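Long-range contact in putative glycosylhydrolase (Parabacteroides distasonis, PDB 3S5Q), which is a putative glycosyl hydrolase of the 3-keto-disaccharide hydrolase family and probably cleaves glycosidic bonds, though its substrate is not established: residues T74-V79 with S202-R207. Sequence-based numbering, arbitrary orientation.
Sequences TNSGVV and SNIWFR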
loop_
_atom_site.group_PDB
_atom_site.type_symbol
_atom_site.label_atom_id
_atom_site.label_comp_id
_atom_site.label_asym_id
_atom_site.label_seq_id
_atom_site.Cartn_x
_atom_site.Cartn_y
_atom_site.Cartn_z
ATOM N N THR A 74 3.208 12.092 -6.653
ATOM C CA THR A 74 2.112 11.329 -6.024
ATOM C C THR A 74 2.431 10.950 -4.597
ATOM O O THR A 74 3.567 10.630 -4.267
ATOM C CB THR A 74 1.823 10.018 -6.751
ATOM O OG1 THR A 74 1.365 10.318 -8.068
ATOM C CG2 THR A 74 0.769 9.178 -5.980
ATOM N N ASN A 75 1.400 10.997 -3.764
ATOM C CA ASN A 75 1.460 10.614 -2.359
ATOM C C ASN A 75 0.112 9.920 -2.026
ATOM O O ASN A 75 -0.964 10.525 -2.182
ATOM C CB ASN A 75 1.660 11.893 -1.532
ATOM C CG ASN A 75 1.989 11.628 -0.076
ATOM O OD1 ASN A 75 1.490 10.694 0.526
ATOM N ND2 ASN A 75 2.821 12.471 0.500
ATOM N N SER A 76 0.179 8.659 -1.597
ATOM C CA SER A 76 -0.988 7.793 -1.379
ATOM C C SER A 76 -0.473 6.619 -0.513
ATOM O O SER A 76 0.534 6.758 0.203
ATOM C CB SER A 76 -1.541 7.343 -2.743
ATOM O OG SER A 76 -2.692 6.491 -2.662
ATOM N N GLY A 77 -1.115 5.468 -0.597
ATOM C CA GLY A 77 -0.676 4.288 0.139
ATOM C C GLY A 77 -1.748 3.217 0.252
ATOM O O GLY A 77 -2.897 3.403 -0.187
ATOM N N VAL A 78 -1.353 2.083 0.832
ATOM C CA VAL A 78 -2.233 0.965 1.062
ATOM C C VAL A 78 -2.293 0.800 2.577
ATOM O O VAL A 78 -1.274 0.824 3.252
ATOM C CB VAL A 78 -1.715 -0.332 0.410
ATOM C CG1 VAL A 78 -2.707 -1.512 0.683
ATOM C CG2 VAL A 78 -1.480 -0.122 -1.091
ATOM N N VAL A 79 -3.507 0.666 3.092
ATOM C CA VAL A 79 -3.746 0.574 4.503
ATOM C C VAL A 79 -4.238 -0.846 4.847
ATOM O O VAL A 79 -5.192 -1.358 4.258
ATOM C CB VAL A 79 -4.787 1.651 4.913
ATOM C CG1 VAL A 79 -5.134 1.550 6.434
ATOM C CG2 VAL A 79 -4.303 3.096 4.520
ATOM N N SER A 202 -1.113 15.639 -6.952
ATOM C CA SER A 202 -0.993 14.754 -8.107
ATOM C C SER A 202 -1.702 13.413 -7.898
ATOM O O SER A 202 -1.913 12.906 -6.760
ATOM C CB SER A 202 0.470 14.527 -8.460
ATOM O OG SER A 202 1.187 14.262 -7.272
ATOM N N ASN A 203 -2.036 12.840 -9.043
ATOM C CA ASN A 203 -2.938 11.715 -9.102
ATOM C C ASN A 203 -2.290 10.365 -8.858
ATOM O O ASN A 203 -1.115 10.171 -9.134
ATOM C CB ASN A 203 -3.641 11.719 -10.442
ATOM C CG ASN A 203 -4.640 12.831 -10.545
ATOM O OD1 ASN A 203 -5.437 13.085 -9.620
ATOM N ND2 ASN A 203 -4.586 13.534 -11.649
ATOM N N ILE A 204 -3.099 9.445 -8.343
ATOM C CA ILE A 204 -2.709 8.053 -8.146
ATOM C C ILE A 204 -3.676 7.183 -8.955
ATOM O O ILE A 204 -4.866 7.445 -8.934
ATOM C CB ILE A 204 -2.731 7.644 -6.601
ATOM C CG1 ILE A 204 -2.247 6.225 -6.404
ATOM C CG2 ILE A 204 -4.138 7.789 -5.938
ATOM C CD1 ILE A 204 -0.832 5.974 -6.791
ATOM N N TRP A 205 -3.168 6.157 -9.646
ATOM C CA TRP A 205 -4.031 5.183 -10.353
ATOM C C TRP A 205 -3.690 3.786 -9.865
ATOM O O TRP A 205 -2.509 3.476 -9.683
ATOM C CB TRP A 205 -3.849 5.255 -11.883
ATOM C CG TRP A 205 -4.157 6.585 -12.474
ATOM C CD1 TRP A 205 -5.359 6.994 -12.978
ATOM C CD2 TRP A 205 -3.253 7.688 -12.638
ATOM N NE1 TRP A 205 -5.269 8.286 -13.416
ATOM C CE2 TRP A 205 -3.985 8.738 -13.233
ATOM C CE3 TRP A 205 -1.900 7.894 -12.336
ATOM C CZ2 TRP A 205 -3.401 9.986 -13.557
ATOM C CZ3 TRP A 205 -1.308 9.155 -12.674
ATOM C CH2 TRP A 205 -2.071 10.169 -13.270
ATOM N N PHE A 206 -4.712 2.954 -9.672
ATOM C CA PHE A 206 -4.524 1.535 -9.292
ATOM C C PHE A 206 -5.168 0.627 -10.338
ATOM O O PHE A 206 -6.128 1.032 -11.009
ATOM C CB PHE A 206 -5.202 1.234 -7.958
ATOM C CG PHE A 206 -4.622 1.963 -6.798
ATOM C CD1 PHE A 206 -5.117 3.222 -6.411
ATOM C CD2 PHE A 206 -3.598 1.391 -6.047
ATOM C CE1 PHE A 206 -4.580 3.895 -5.272
ATOM C CE2 PHE A 206 -3.069 2.054 -4.916
ATOM C CZ PHE A 206 -3.555 3.284 -4.528
ATOM N N ARG A 207 -4.626 -0.586 -10.479
ATOM C CA ARG A 207 -5.291 -1.629 -11.242
ATOM C C ARG A 207 -4.884 -3.026 -10.783
ATOM O O ARG A 207 -3.894 -3.220 -10.030
ATOM C CB ARG A 207 -5.049 -1.485 -12.745
ATOM C CG ARG A 207 -3.675 -1.986 -13.215
ATOM C CD ARG A 207 -3.393 -1.617 -14.686
ATOM N NE ARG A 207 -2.117 -2.208 -15.099
ATOM C CZ ARG A 207 -1.674 -2.310 -16.342
ATOM N NH1 ARG A 207 -2.390 -1.872 -17.374
ATOM N NH2 ARG A 207 -0.491 -2.851 -16.546
#
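The side chain of Ile-204 packs against those of Thr-74 and Ser-76. Its CD1 meets CG2 of Thr-74 at 3.7 Å, and the two side chains cross at about a right angle. CG1 and CG2 of Ile-204 both reach OG of Ser-76, while CB of Ser-76 sits 3.9 Å from CG1 of Ile-204. CG1 is anti to the backbone N (chi1 -177°), and the turn at chi2 (63°) then carries CD1 to the threonine methyl.

Thr-74 divides its two branches. CG2 packs on the isoleucine, and OG1, which is also hydrogen-bonded with the backbone N of Asp-71, approaches the backbone O of Asn-203 at 2.7 Å.

The two segments belong to different sheets of a concanavalin A-like beta sandwich. Strand 75-82 lies in the five-stranded sheet, and strand 204-213 in the larger one. The short strand segments run in roughly the same direction, 29° apart, with axes 8.6 Å from each other at closest approach. Side chains rather than backbone pairing therefore join them.

Further along, the ring of Phe-206 presents its edge to Ser-76. CZ of Phe-206 comes 3.8 Å from OG of Ser-76, which lies near the ring plane. This hydroxyl is buried among carbon atoms on this side, but it hydrogen-bonds to the backbone O of Gln-196. Ile-97 of strand 93-98 touches both Ile-204 and Phe-206, and Leu-66 and Phe-68 of strand 62-70 also pack on the Phe-206 side chain.

At the loop end, OG of Ser-202 is 3.0 Å from N of Thr-74, but the angle is too poor for a hydrogen bond. OG of Ser-202 hydrogen-bonds instead to the backbone O of Val-72.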